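Local coordinates for protein ESSB (Geobacillus thermodenitrificans, PDB 4ANO) that is an integral membrane component of the type VII secretion system, represented here by its cytoplasmic part, probably a kinase-like domain, at residues A[28-33]-A[60-65]; A[50-55]-A[68-73]; A[90-95]-A[193-198]; A[107-112]-A[134-139]. All coordinates share one frame; numbering follows the deposited sequence. Where two conformers were deposited one is given.

How the interactions relate
From the N terminus, strand 25-30 pairs with strand 62-68 in interaction 1, closing a loop that holds strand 53-58. Interaction 2 joins residues 50-55 to 68-73 and closes the turn from strand 53-58 to strand 62-68; the first two contacts cross along the chain and share one antiparallel sheet, with Val65 packing against Asp55. Interaction 3 closes the long stretch from helix 84-98 to helix 187-207. Nested inside it, interaction 4 connects 107-112 with 134-139 around strands 115-117, 123-125 and 129-130. It bridges the fold: Leu134 and Pro135 pack on Phe29 of interaction 1, and Val110 touches Leu94 of interaction 3.

Interaction 1: residues A[28-33]-A[60-65]; sequences IFQRAK and EDEVKV
In the four-stranded antiparallel sheet, Phe29 and Gln30 of strand 25-30 pair with Val63 and Glu62 of strand 62-68. Phe29 N gives Val63 O a nearly straight bond of 2.8 Å, and Val63 N returns one of 2.9 Å to Phe29 O. The same Val63 O lies at the edge of the Phe29 ring, 3.6 Å from Phe29 CD1. On this buried face Phe29 CB and Val63 CB stand 4.3 Å apart. On the other face Ile28 and Lys64 lie side by side, pointing the same way, and Gln30 and Glu62 do likewise. Glu62 is extended beyond CG, whereas Gln30 bends at chi2 (-49°) and so brings its amide over to the carboxylate. NE2 of Gln30 meets Glu62 OE2 at 3.1 Å, close to the amide plane and on the anti side of the carboxylate, the two flat groups turned 72° apart. A water donates to Gln30 OE1. Where the strand gives way to a 3-10 turn, Arg31 N reaches Asp61 O at 2.9 Å, and a second water donates to that oxygen. Arg31 NH1 binds Ser59 O. Replacing Glu62 with an alanine would probably leave Gln30 NE2 without its acceptor and the amide less firmly fixed. The Phe29-Val63 face is thus apolar and buried, while the other is mixed, with Ile28 beside the polar Gln30-Glu62 pair and the Lys64 chain.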
loop_
_atom_site.group_PDB
_atom_site.type_symbol
_atom_site.label_atom_id
_atom_site.label_comp_id
_atom_site.label_asym_id
_atom_site.label_seq_id
_atom_site.Cartn_x
_atom_site.Cartn_y
_atom_site.Cartn_z
ATOM N N ILE A 28 -15.433 -3.032 8.631
ATOM C CA ILE A 28 -16.791 -2.637 9.037
ATOM C C ILE A 28 -16.822 -1.103 9.202
ATOM O O ILE A 28 -16.009 -0.511 9.950
ATOM C CB ILE A 28 -17.204 -3.346 10.377
ATOM C CG1 ILE A 28 -17.093 -4.900 10.307
ATOM C CG2 ILE A 28 -18.612 -2.878 10.843
ATOM C CD1 ILE A 28 -17.789 -5.472 9.159
ATOM N N PHE A 29 -17.693 -0.443 8.428
ATOM C CA PHE A 29 -17.836 1.008 8.584
ATOM C C PHE A 29 -19.287 1.268 9.128
ATOM O O PHE A 29 -20.193 0.538 8.792
ATOM C CB PHE A 29 -17.824 1.711 7.216
ATOM C CG PHE A 29 -16.550 1.560 6.436
ATOM C CD1 PHE A 29 -16.302 0.435 5.713
ATOM C CD2 PHE A 29 -15.653 2.653 6.425
ATOM C CE1 PHE A 29 -15.051 0.285 4.972
ATOM C CE2 PHE A 29 -14.461 2.563 5.682
ATOM C CZ PHE A 29 -14.155 1.375 5.006
ATOM N N GLN A 30 -19.444 2.384 9.828
ATOM C CA GLN A 30 -20.764 2.908 10.214
ATOM C C GLN A 30 -21.340 3.759 9.120
ATOM O O GLN A 30 -20.748 4.721 8.735
ATOM C CB GLN A 30 -20.591 3.717 11.509
ATOM C CG GLN A 30 -20.100 2.954 12.679
ATOM C CD GLN A 30 -20.871 1.668 12.915
ATOM O OE1 GLN A 30 -22.076 1.672 13.215
ATOM N NE2 GLN A 30 -20.197 0.553 12.763
ATOM N N ARG A 31 -22.525 3.398 8.622
ATOM C CA ARG A 31 -23.134 4.052 7.501
ATOM C C ARG A 31 -23.365 5.551 7.784
ATOM O O ARG A 31 -23.237 6.413 6.914
ATOM C CB ARG A 31 -24.452 3.341 7.190
ATOM C CG ARG A 31 -24.743 3.252 5.800
ATOM C CD ARG A 31 -26.128 2.546 5.575
ATOM N NE ARG A 31 -26.837 3.214 4.505
ATOM C CZ ARG A 31 -27.866 2.677 3.850
ATOM N NH1 ARG A 31 -28.243 1.459 4.158
ATOM N NH2 ARG A 31 -28.427 3.327 2.825
ATOM N N ALA A 32 -23.655 5.865 9.036
ATOM C CA ALA A 32 -23.954 7.199 9.429
ATOM C C ALA A 32 -22.775 8.143 9.195
ATOM O O ALA A 32 -22.945 9.364 9.029
ATOM C CB ALA A 32 -24.457 7.233 10.923
ATOM N N LYS A 33 -21.567 7.574 9.186
ATOM C CA LYS A 33 -20.365 8.354 9.052
ATOM C C LYS A 33 -19.872 8.532 7.593
ATOM O O LYS A 33 -18.896 9.261 7.378
ATOM C CB LYS A 33 -19.240 7.652 9.890
ATOM C CG LYS A 33 -19.324 7.863 11.392
ATOM C CD LYS A 33 -18.233 6.986 12.087
ATOM C CE LYS A 33 -18.088 7.325 13.584
ATOM N NZ LYS A 33 -17.004 6.405 14.141
ATOM N N GLU A 60 -28.739 -1.617 7.135
ATOM C CA GLU A 60 -29.255 -0.354 7.517
ATOM C C GLU A 60 -28.257 0.520 8.262
ATOM O O GLU A 60 -28.237 1.709 8.069
ATOM C CB GLU A 60 -30.450 -0.508 8.484
ATOM C CG GLU A 60 -31.429 -1.464 8.002
ATOM C CD GLU A 60 -32.775 -1.220 8.679
ATOM O OE1 GLU A 60 -32.773 -0.649 9.802
ATOM O OE2 GLU A 60 -33.766 -1.603 8.014
ATOM N N ASP A 61 -27.365 -0.061 9.071
ATOM C CA ASP A 61 -26.484 0.769 9.870
ATOM C C ASP A 61 -24.988 0.686 9.466
ATOM O O ASP A 61 -24.187 1.429 9.970
ATOM C CB ASP A 61 -26.614 0.374 11.325
ATOM C CG ASP A 61 -27.977 0.765 11.899
ATOM O OD1 ASP A 61 -28.592 1.732 11.390
ATOM O OD2 ASP A 61 -28.391 0.091 12.838
ATOM N N GLU A 62 -24.629 -0.283 8.662
ATOM C CA GLU A 62 -23.166 -0.504 8.450
ATOM C C GLU A 62 -22.862 -0.885 7.029
ATOM O O GLU A 62 -23.704 -1.362 6.298
ATOM C CB GLU A 62 -22.628 -1.686 9.299
ATOM C CG GLU A 62 -22.690 -1.394 10.764
ATOM C CD GLU A 62 -22.276 -2.548 11.598
ATOM O OE1 GLU A 62 -22.565 -3.703 11.279
ATOM O OE2 GLU A 62 -21.618 -2.243 12.608
ATOM N N VAL A 63 -21.617 -0.637 6.614
ATOM C CA VAL A 63 -21.143 -1.173 5.355
ATOM C C VAL A 63 -19.991 -2.151 5.719
ATOM O O VAL A 63 -19.046 -1.774 6.425
ATOM C CB VAL A 63 -20.593 -0.021 4.396
ATOM C CG1 VAL A 63 -19.785 -0.610 3.240
ATOM C CG2 VAL A 63 -21.795 0.864 3.915
ATOM N N LYS A 64 -20.104 -3.383 5.253
ATOM C CA LYS A 64 -19.109 -4.463 5.505
ATOM C C LYS A 64 -18.476 -4.873 4.162
ATOM O O LYS A 64 -19.195 -4.985 3.112
ATOM C CB LYS A 64 -19.761 -5.641 6.256
ATOM C CG LYS A 64 -18.902 -6.846 6.412
ATOM C CD LYS A 64 -19.873 -7.965 6.899
ATOM C CE LYS A 64 -19.223 -8.992 7.746
ATOM N NZ LYS A 64 -20.159 -10.235 7.714
ATOM N N VAL A 65 -17.134 -4.897 4.108
ATOM C CA VAL A 65 -16.399 -5.384 2.891
ATOM C C VAL A 65 -15.581 -6.614 3.379
ATOM O O VAL A 65 -14.850 -6.529 4.360
ATOM C CB VAL A 65 -15.460 -4.300 2.308
ATOM C CG1 VAL A 65 -14.738 -4.730 1.016
ATOM C CG2 VAL A 65 -16.251 -2.978 2.064
HETATM O O HOH W 1 -24.012 -0.112 13.990
HETATM O O HOH W 2 -24.706 3.850 11.051
#

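Interaction 2: residues A[50-55]-A[68-73]; sequences PCIVRD and KPPSSF
Lys68, at the end of strand 62-68, makes a two-way backbone exchange with Val53: Lys68 N donates to Val53 O at 2.8 Å, almost straight, and Val53 N reaches Lys68 O at 3.1 Å. Its side chain bends at chi3 (-64°), laying Lys68 CE 3.6 Å from Val53 CG1. Lys68 NZ meets Asp55 OD2 at 3.0 Å in a salt bridge, nearly in line with the C-O bond of that oxygen; the other carboxylate oxygen of Asp55 goes to Lys46. Pro69 then ends the strand pairing, its CB 4.0 Å from Ile52 CG1. Pro70 sets its ring beside Cys51, with CD 3.5 Å from Cys51 O, and opens a type I turn closed by the bond from Phe73 N to Pro70 O. The turn folds the Phe73 ring back, so that Pro70 CD sits over the centre of one face. Phe73 CZ approaches Cys51 CB at 3.8 Å, and CE2 lies near Ile52 CG1. The contact leads from strands 53-58 and 62-68 to the next sheet: Phe73 and Pro69 pack on Met116 of strand 115-117, and Phe124 of strand 123-125 touches Cys51, Ile52 and Phe73.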
loop_
_atom_site.group_PDB
_atom_site.type_symbol
_atom_site.label_atom_id
_atom_site.label_comp_id
_atom_site.label_asym_id
_atom_site.label_seq_id
_atom_site.Cartn_x
_atom_site.Cartn_y
_atom_site.Cartn_z
ATOM N N PRO A 50 -9.000 -8.360 -11.168
ATOM C CA PRO A 50 -9.631 -9.693 -11.262
ATOM C C PRO A 50 -9.159 -10.740 -10.207
ATOM O O PRO A 50 -9.907 -11.720 -9.941
ATOM C CB PRO A 50 -9.253 -10.120 -12.657
ATOM C CG PRO A 50 -7.829 -9.473 -12.902
ATOM C CD PRO A 50 -7.816 -8.179 -12.003
ATOM N N CYS A 51 -7.990 -10.534 -9.593
ATOM C CA CYS A 51 -7.500 -11.545 -8.603
ATOM C C CYS A 51 -8.189 -11.635 -7.260
ATOM O O CYS A 51 -8.423 -12.722 -6.720
ATOM C CB CYS A 51 -6.003 -11.302 -8.369
ATOM S SG CYS A 51 -5.100 -11.626 -9.953
ATOM N N ILE A 52 -8.654 -10.490 -6.749
ATOM C CA ILE A 52 -9.051 -10.447 -5.339
ATOM C C ILE A 52 -10.523 -10.216 -5.356
ATOM O O ILE A 52 -10.989 -9.309 -6.059
ATOM C CB ILE A 52 -8.319 -9.260 -4.599
ATOM C CG1 ILE A 52 -6.843 -9.611 -4.438
ATOM C CG2 ILE A 52 -8.937 -9.069 -3.218
ATOM C CD1 ILE A 52 -6.102 -8.480 -3.807
ATOM N N VAL A 53 -11.258 -11.078 -4.692
ATOM C CA VAL A 53 -12.740 -11.009 -4.643
ATOM C C VAL A 53 -13.090 -10.095 -3.425
ATOM O O VAL A 53 -12.390 -10.152 -2.389
ATOM C CB VAL A 53 -13.350 -12.437 -4.543
ATOM C CG1 VAL A 53 -14.869 -12.434 -4.044
ATOM C CG2 VAL A 53 -13.253 -13.235 -5.899
ATOM N N ARG A 54 -14.110 -9.227 -3.586
ATOM C CA ARG A 54 -14.624 -8.345 -2.530
ATOM C C ARG A 54 -16.104 -8.499 -2.494
ATOM O O ARG A 54 -16.749 -8.334 -3.526
ATOM C CB ARG A 54 -14.290 -6.856 -2.769
ATOM C CG ARG A 54 -12.802 -6.599 -2.824
ATOM C CD ARG A 54 -12.372 -5.093 -2.952
ATOM N NE ARG A 54 -10.889 -4.975 -3.141
ATOM C CZ ARG A 54 -10.142 -5.491 -4.104
ATOM N NH1 ARG A 54 -10.597 -6.251 -5.147
ATOM N NH2 ARG A 54 -8.853 -5.295 -4.030
ATOM N N ASP A 55 -16.635 -8.887 -1.332
ATOM C CA ASP A 55 -18.078 -8.967 -1.191
ATOM C C ASP A 55 -18.511 -7.832 -0.311
ATOM O O ASP A 55 -17.765 -7.462 0.569
ATOM C CB ASP A 55 -18.446 -10.280 -0.577
ATOM C CG ASP A 55 -18.187 -11.420 -1.553
ATOM O OD1 ASP A 55 -18.653 -11.323 -2.725
ATOM O OD2 ASP A 55 -17.553 -12.397 -1.127
ATOM N N LYS A 68 -11.122 -11.275 -0.138
ATOM C CA LYS A 68 -10.531 -12.626 -0.284
ATOM C C LYS A 68 -9.530 -12.736 -1.461
ATOM O O LYS A 68 -9.935 -12.963 -2.678
ATOM C CB LYS A 68 -11.670 -13.597 -0.426
ATOM C CG LYS A 68 -12.676 -13.506 0.690
ATOM C CD LYS A 68 -13.871 -14.428 0.432
ATOM C CE LYS A 68 -14.691 -14.052 -0.808
ATOM N NZ LYS A 68 -15.954 -14.872 -0.932
ATOM N N PRO A 69 -8.242 -12.533 -1.177
ATOM C CA PRO A 69 -7.216 -12.756 -2.185
ATOM C C PRO A 69 -7.028 -14.234 -2.460
ATOM O O PRO A 69 -7.467 -15.072 -1.662
ATOM C CB PRO A 69 -5.927 -12.201 -1.576
ATOM C CG PRO A 69 -6.272 -11.852 -0.153
ATOM C CD PRO A 69 -7.675 -12.143 0.122
ATOM N N PRO A 70 -6.409 -14.510 -3.598
ATOM C CA PRO A 70 -5.946 -15.924 -3.873
ATOM C C PRO A 70 -5.147 -16.465 -2.668
ATOM O O PRO A 70 -4.339 -15.727 -2.056
ATOM C CB PRO A 70 -5.003 -15.769 -5.085
ATOM C CG PRO A 70 -5.536 -14.467 -5.812
ATOM C CD PRO A 70 -5.830 -13.577 -4.570
ATOM N N SER A 71 -5.354 -17.745 -2.325
ATOM C CA SER A 71 -4.627 -18.330 -1.158
ATOM C C SER A 71 -3.103 -18.357 -1.299
ATOM O O SER A 71 -2.371 -18.496 -0.286
ATOM C CB SER A 71 -5.159 -19.719 -0.816
ATOM O OG SER A 71 -5.261 -20.468 -1.995
ATOM N N SER A 72 -2.590 -18.263 -2.533
ATOM C CA SER A 72 -1.157 -18.222 -2.769
ATOM C C SER A 72 -0.495 -16.844 -2.847
ATOM O O SER A 72 0.728 -16.746 -3.071
ATOM C CB SER A 72 -0.814 -19.048 -4.045
ATOM O OG SER A 72 -1.256 -18.354 -5.237
ATOM N N PHE A 73 -1.300 -15.773 -2.700
ATOM C CA PHE A 73 -0.689 -14.440 -2.587
ATOM C C PHE A 73 0.159 -14.362 -1.309
ATOM O O PHE A 73 -0.152 -15.085 -0.341
ATOM C CB PHE A 73 -1.752 -13.380 -2.552
ATOM C CG PHE A 73 -2.094 -12.795 -3.890
ATOM C CD1 PHE A 73 -1.824 -13.433 -5.083
ATOM C CD2 PHE A 73 -2.735 -11.566 -3.946
ATOM C CE1 PHE A 73 -2.146 -12.861 -6.317
ATOM C CE2 PHE A 73 -3.067 -10.991 -5.155
ATOM C CZ PHE A 73 -2.770 -11.630 -6.379
#

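Interaction 3: residues A[90-95]-A[193-198]; sequences AAIHLV and VLEKWV
Ile92 holds CG1 anti to its carbonyl carbon (chi1 -64°) and extends beyond it (chi2 174°), a shape that sends CD1 across to helix 187-207. Leu194 answers from that helix with CG likewise anti to its carbonyl carbon (chi1 -68°), and its chain travels the opposite way, so the two slide past each other. Ile92 CG1 rests 3.7 Å from Leu194 CB. Beyond it, the CD1 methyl of Leu194 arrives between neighbouring groups of helix 84-98, 3.7 Å from Val95 CG2 and 4.3 Å from Ala91 CB. The Ile92 CD1 methyl in turn reaches in between Glu195 and Val198. It stands 3.9 Å from Val198 CG1, the two side chains crossing at about a right angle, and 3.7 Å from Glu195 OE2. With its chain bent at chi2, Glu195 brings the carboxylate nearer to helix 84-98; its contact with the methyl is van der Waals only, and Glu195 itself is exposed. No hydrogen bond links the two segments, so the contact rests on the fit of aliphatic branches, with one end bordered by a charged group. The helices run antiparallel, and the axes of their short segments approach to 10.2 Å, a spacing filled by Ile92 and Leu194. Helix 141-155 completes the packing: Val152 touches both Ala91 and Leu194, and Val148 lies against Val95. Toward the N-terminal end of helix 84-98, Leu85, Ile88 and Arg89 receive Val198, while helix 176-183 borders Val193 and Trp197.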
loop_
_atom_site.group_PDB
_atom_site.type_symbol
_atom_site.label_atom_id
_atom_site.label_comp_id
_atom_site.label_asym_id
_atom_site.label_seq_id
_atom_site.Cartn_x
_atom_site.Cartn_y
_atom_site.Cartn_z
ATOM N N ALA A 90 9.935 -4.697 -6.249
ATOM C CA ALA A 90 8.583 -4.672 -5.737
ATOM C C ALA A 90 8.065 -3.266 -5.461
ATOM O O ALA A 90 6.876 -2.943 -5.753
ATOM C CB ALA A 90 8.434 -5.565 -4.481
ATOM N N ALA A 91 8.951 -2.440 -4.924
ATOM C CA ALA A 91 8.637 -1.065 -4.549
ATOM C C ALA A 91 8.440 -0.232 -5.812
ATOM O O ALA A 91 7.527 0.581 -5.891
ATOM C CB ALA A 91 9.730 -0.478 -3.689
ATOM N N ILE A 92 9.263 -0.488 -6.831
ATOM C CA ILE A 92 9.028 0.145 -8.141
ATOM C C ILE A 92 7.667 -0.157 -8.779
ATOM O O ILE A 92 6.971 0.773 -9.235
ATOM C CB ILE A 92 10.244 -0.145 -9.104
ATOM C CG1 ILE A 92 11.528 0.503 -8.537
ATOM C CG2 ILE A 92 9.946 0.311 -10.514
ATOM C CD1 ILE A 92 12.830 0.159 -9.331
ATOM N N HIS A 93 7.261 -1.409 -8.782
ATOM C CA HIS A 93 5.935 -1.760 -9.242
ATOM C C HIS A 93 4.847 -1.074 -8.420
ATOM O O HIS A 93 3.862 -0.629 -8.977
ATOM C CB HIS A 93 5.674 -3.258 -9.141
ATOM C CG HIS A 93 6.589 -4.115 -9.969
ATOM N ND1 HIS A 93 7.136 -5.279 -9.478
ATOM C CD2 HIS A 93 7.038 -4.000 -11.244
ATOM C CE1 HIS A 93 7.898 -5.843 -10.403
ATOM N NE2 HIS A 93 7.871 -5.078 -11.480
ATOM N N LEU A 94 5.005 -1.001 -7.107
ATOM C CA LEU A 94 4.058 -0.248 -6.258
ATOM C C LEU A 94 3.936 1.204 -6.675
ATOM O O LEU A 94 2.827 1.744 -6.863
ATOM C CB LEU A 94 4.483 -0.331 -4.762
ATOM C CG LEU A 94 3.564 0.492 -3.833
ATOM C CD1 LEU A 94 2.140 -0.005 -3.788
ATOM C CD2 LEU A 94 4.137 0.395 -2.378
ATOM N N VAL A 95 5.066 1.844 -6.890
ATOM C CA VAL A 95 5.036 3.292 -7.188
ATOM C C VAL A 95 4.418 3.455 -8.578
ATOM O O VAL A 95 3.591 4.303 -8.770
ATOM C CB VAL A 95 6.471 3.917 -7.139
ATOM C CG1 VAL A 95 6.445 5.365 -7.609
ATOM C CG2 VAL A 95 7.039 3.796 -5.723
ATOM N N VAL A 193 14.465 7.956 -7.996
ATOM C CA VAL A 193 15.396 7.660 -6.889
ATOM C C VAL A 193 15.510 6.129 -6.797
ATOM O O VAL A 193 16.626 5.556 -6.826
ATOM C CB VAL A 193 14.933 8.246 -5.500
ATOM C CG1 VAL A 193 15.683 7.582 -4.356
ATOM C CG2 VAL A 193 15.082 9.866 -5.457
ATOM N N LEU A 194 14.361 5.460 -6.770
ATOM C CA LEU A 194 14.345 4.000 -6.811
ATOM C C LEU A 194 15.091 3.426 -8.014
ATOM O O LEU A 194 15.759 2.377 -7.864
ATOM C CB LEU A 194 12.943 3.415 -6.760
ATOM C CG LEU A 194 12.194 3.603 -5.453
ATOM C CD1 LEU A 194 10.747 3.247 -5.635
ATOM C CD2 LEU A 194 12.822 2.654 -4.381
ATOM N N GLU A 195 14.984 4.071 -9.179
ATOM C CA GLU A 195 15.588 3.482 -10.357
ATOM C C GLU A 195 17.092 3.514 -10.260
ATOM O O GLU A 195 17.765 2.550 -10.624
ATOM C CB GLU A 195 15.146 4.157 -11.629
ATOM C CG GLU A 195 15.119 3.122 -12.761
ATOM C CD GLU A 195 13.845 2.314 -12.730
ATOM O OE1 GLU A 195 12.773 2.948 -12.722
ATOM O OE2 GLU A 195 13.910 1.073 -12.728
ATOM N N LYS A 196 17.647 4.617 -9.762
ATOM C CA LYS A 196 19.101 4.665 -9.571
ATOM C C LYS A 196 19.531 3.648 -8.505
ATOM O O LYS A 196 20.621 3.020 -8.611
ATOM C CB LYS A 196 19.586 6.084 -9.224
ATOM C CG LYS A 196 21.097 6.261 -9.341
ATOM C CD LYS A 196 21.571 7.591 -8.738
ATOM C CE LYS A 196 22.180 7.429 -7.339
ATOM N NZ LYS A 196 21.130 7.066 -6.333
ATOM N N TRP A 197 18.685 3.470 -7.492
ATOM C CA TRP A 197 18.959 2.465 -6.438
ATOM C C TRP A 197 18.937 1.026 -6.944
ATOM O O TRP A 197 19.819 0.247 -6.578
ATOM C CB TRP A 197 17.976 2.608 -5.302
ATOM C CG TRP A 197 18.367 1.825 -4.044
ATOM C CD1 TRP A 197 19.551 1.174 -3.755
ATOM C CD2 TRP A 197 17.577 1.740 -2.883
ATOM N NE1 TRP A 197 19.493 0.626 -2.494
ATOM C CE2 TRP A 197 18.281 0.963 -1.943
ATOM C CE3 TRP A 197 16.301 2.200 -2.559
ATOM C CZ2 TRP A 197 17.762 0.673 -0.695
ATOM C CZ3 TRP A 197 15.790 1.907 -1.339
ATOM C CH2 TRP A 197 16.503 1.168 -0.410
ATOM N N VAL A 198 17.989 0.664 -7.816
ATOM C CA VAL A 198 17.840 -0.780 -8.192
ATOM C C VAL A 198 19.071 -1.088 -9.073
ATOM O O VAL A 198 19.658 -2.180 -8.950
ATOM C CB VAL A 198 16.526 -1.125 -8.982
ATOM C CG1 VAL A 198 16.535 -0.545 -10.366
ATOM C CG2 VAL A 198 16.278 -2.675 -9.059
#

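Interaction 4: residues A[107-112]-A[134-139]; sequences IFIVCP and LPPDEW
Ile107 reaches into a bend of the loop 134-139, which turns at the cis peptide bond before Pro136; within what is probably a kinase-like fold, the contact joins the segment 107-112, running on from strand 106-107, to the one leading into helix 141-155. Ile107 has CG1 anti to its carbonyl carbon (chi1 -60°), and its branches diverge: CG2 faces the Pro136 ring, 3.8 Å from its CG, whereas CD1 ends over the backbone, 3.5 Å from Asp137 C. Between them, Ile107 CB approaches Pro136 O at 3.4 Å. Trp139 crosses the isoleucine at about a right angle, its CD1 4.2 Å from Ile107 CG1. That indole also stacks with His101 and makes a cation-pi contact with Lys131; a sodium ion lies about 6 Å from the Trp139 side chain. Two residues along, Ile109 meets the proline obliquely with its CG2 methyl, while Tyr10, Leu11 and Gln14 of helix 10-15 also touch Ile109. An alanine in place of Ile107 is likely to open a gap in the bend and leave the Pro136 ring and the Trp139 indole without the aliphatic chain between them. No hydrogen bond joins the segments, which meet again with Ile109 CG2 3.9 Å from Pro136 CD.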
loop_
_atom_site.group_PDB
_atom_site.type_symbol
_atom_site.label_atom_id
_atom_site.label_comp_id
_atom_site.label_asym_id
_atom_site.label_seq_id
_atom_site.Cartn_x
_atom_site.Cartn_y
_atom_site.Cartn_z
ATOM N N ILE A 107 -10.007 5.071 -5.014
ATOM C CA ILE A 107 -8.970 5.869 -4.343
ATOM C C ILE A 107 -8.100 4.976 -3.500
ATOM O O ILE A 107 -8.628 4.204 -2.674
ATOM C CB ILE A 107 -9.572 6.993 -3.486
ATOM C CG1 ILE A 107 -10.409 7.945 -4.390
ATOM C CG2 ILE A 107 -8.487 7.746 -2.699
ATOM C CD1 ILE A 107 -11.178 9.088 -3.625
ATOM N N PHE A 108 -6.782 5.052 -3.662
ATOM C CA PHE A 108 -5.901 4.063 -3.008
ATOM C C PHE A 108 -5.264 4.551 -1.708
ATOM O O PHE A 108 -4.918 5.747 -1.599
ATOM C CB PHE A 108 -4.854 3.580 -4.020
ATOM C CG PHE A 108 -5.488 2.833 -5.168
ATOM C CD1 PHE A 108 -5.773 1.494 -5.044
ATOM C CD2 PHE A 108 -5.898 3.519 -6.329
ATOM C CE1 PHE A 108 -6.404 0.799 -6.090
ATOM C CE2 PHE A 108 -6.559 2.846 -7.381
ATOM C CZ PHE A 108 -6.801 1.493 -7.263
ATOM N N ILE A 109 -5.279 3.681 -0.695
ATOM C CA ILE A 109 -4.570 3.915 0.605
ATOM C C ILE A 109 -3.437 2.911 0.679
ATOM O O ILE A 109 -3.649 1.666 0.592
ATOM C CB ILE A 109 -5.495 3.895 1.858
ATOM C CG1 ILE A 109 -4.674 3.883 3.192
ATOM C CG2 ILE A 109 -6.510 2.646 1.880
ATOM C CD1 ILE A 109 -5.575 4.337 4.385
ATOM N N VAL A 110 -2.199 3.435 0.883
ATOM C CA VAL A 110 -1.018 2.594 0.770
ATOM C C VAL A 110 -0.381 2.405 2.151
ATOM O O VAL A 110 0.046 3.350 2.843
ATOM C CB VAL A 110 0.016 3.197 -0.206
ATOM C CG1 VAL A 110 1.272 2.335 -0.240
ATOM C CG2 VAL A 110 -0.630 3.384 -1.594
ATOM N N CYS A 111 -0.301 1.158 2.603
ATOM C CA CYS A 111 0.375 0.820 3.837
ATOM C C CYS A 111 0.600 -0.698 3.816
ATOM O O CYS A 111 -0.080 -1.365 3.054
ATOM C CB CYS A 111 -0.286 1.356 5.087
ATOM S SG CYS A 111 -2.002 0.587 5.234
ATOM N N PRO A 112 1.514 -1.224 4.636
ATOM C CA PRO A 112 1.856 -2.652 4.554
ATOM C C PRO A 112 0.658 -3.548 4.858
ATOM O O PRO A 112 0.533 -4.583 4.176
ATOM C CB PRO A 112 2.983 -2.804 5.634
ATOM C CG PRO A 112 3.704 -1.466 5.477
ATOM C CD PRO A 112 2.560 -0.443 5.335
ATOM N N LEU A 134 -16.800 6.179 0.281
ATOM C CA LEU A 134 -16.267 5.239 1.255
ATOM C C LEU A 134 -14.801 5.586 1.426
ATOM O O LEU A 134 -14.071 5.652 0.494
ATOM C CB LEU A 134 -16.400 3.781 0.700
ATOM C CG LEU A 134 -15.949 2.722 1.692
ATOM C CD1 LEU A 134 -17.168 2.594 2.705
ATOM C CD2 LEU A 134 -15.763 1.379 1.002
ATOM N N PRO A 135 -14.374 5.822 2.636
ATOM C CA PRO A 135 -12.966 6.271 2.810
ATOM C C PRO A 135 -11.958 5.212 2.302
ATOM O O PRO A 135 -12.159 4.033 2.480
ATOM C CB PRO A 135 -12.837 6.414 4.333
ATOM C CG PRO A 135 -14.263 6.574 4.836
ATOM C CD PRO A 135 -15.076 5.679 3.920
ATOM N N PRO A 136 -10.841 5.664 1.751
ATOM C CA PRO A 136 -10.519 7.108 1.536
ATOM C C PRO A 136 -11.408 7.627 0.409
ATOM O O PRO A 136 -11.466 7.046 -0.696
ATOM C CB PRO A 136 -9.031 7.078 1.144
ATOM C CG PRO A 136 -8.888 5.710 0.500
ATOM C CD PRO A 136 -9.726 4.801 1.403
ATOM N N ASP A 137 -12.114 8.702 0.693
ATOM C CA ASP A 137 -13.192 9.145 -0.235
ATOM C C ASP A 137 -12.920 10.471 -0.978
ATOM O O ASP A 137 -13.800 11.000 -1.640
ATOM C CB ASP A 137 -14.542 9.226 0.558
ATOM C CG ASP A 137 -14.529 10.270 1.684
ATOM O OD1 ASP A 137 -13.640 11.153 1.751
ATOM O OD2 ASP A 137 -15.387 10.201 2.591
ATOM N N GLU A 138 -11.696 10.955 -0.838
ATOM C CA GLU A 138 -11.208 12.121 -1.559
ATOM C C GLU A 138 -9.744 11.900 -1.979
ATOM O O GLU A 138 -8.945 11.215 -1.335
ATOM C CB GLU A 138 -11.337 13.380 -0.685
ATOM C CG GLU A 138 -10.188 13.594 0.193
ATOM C CD GLU A 138 -10.392 13.218 1.647
ATOM O OE1 GLU A 138 -10.788 14.176 2.385
ATOM O OE2 GLU A 138 -10.029 12.041 2.033
ATOM N N TRP A 139 -9.362 12.533 -3.078
ATOM C CA TRP A 139 -7.939 12.552 -3.386
ATOM C C TRP A 139 -7.165 13.430 -2.430
ATOM O O TRP A 139 -7.639 14.512 -2.036
ATOM C CB TRP A 139 -7.774 13.182 -4.778
ATOM C CG TRP A 139 -8.270 12.300 -5.867
ATOM C CD1 TRP A 139 -8.042 10.943 -6.014
ATOM C CD2 TRP A 139 -9.055 12.712 -6.988
ATOM N NE1 TRP A 139 -8.658 10.496 -7.168
ATOM C CE2 TRP A 139 -9.292 11.558 -7.779
ATOM C CE3 TRP A 139 -9.555 13.956 -7.423
ATOM C CZ2 TRP A 139 -10.049 11.613 -8.985
ATOM C CZ3 TRP A 139 -10.319 14.013 -8.619
ATOM C CH2 TRP A 139 -10.563 12.841 -9.375
#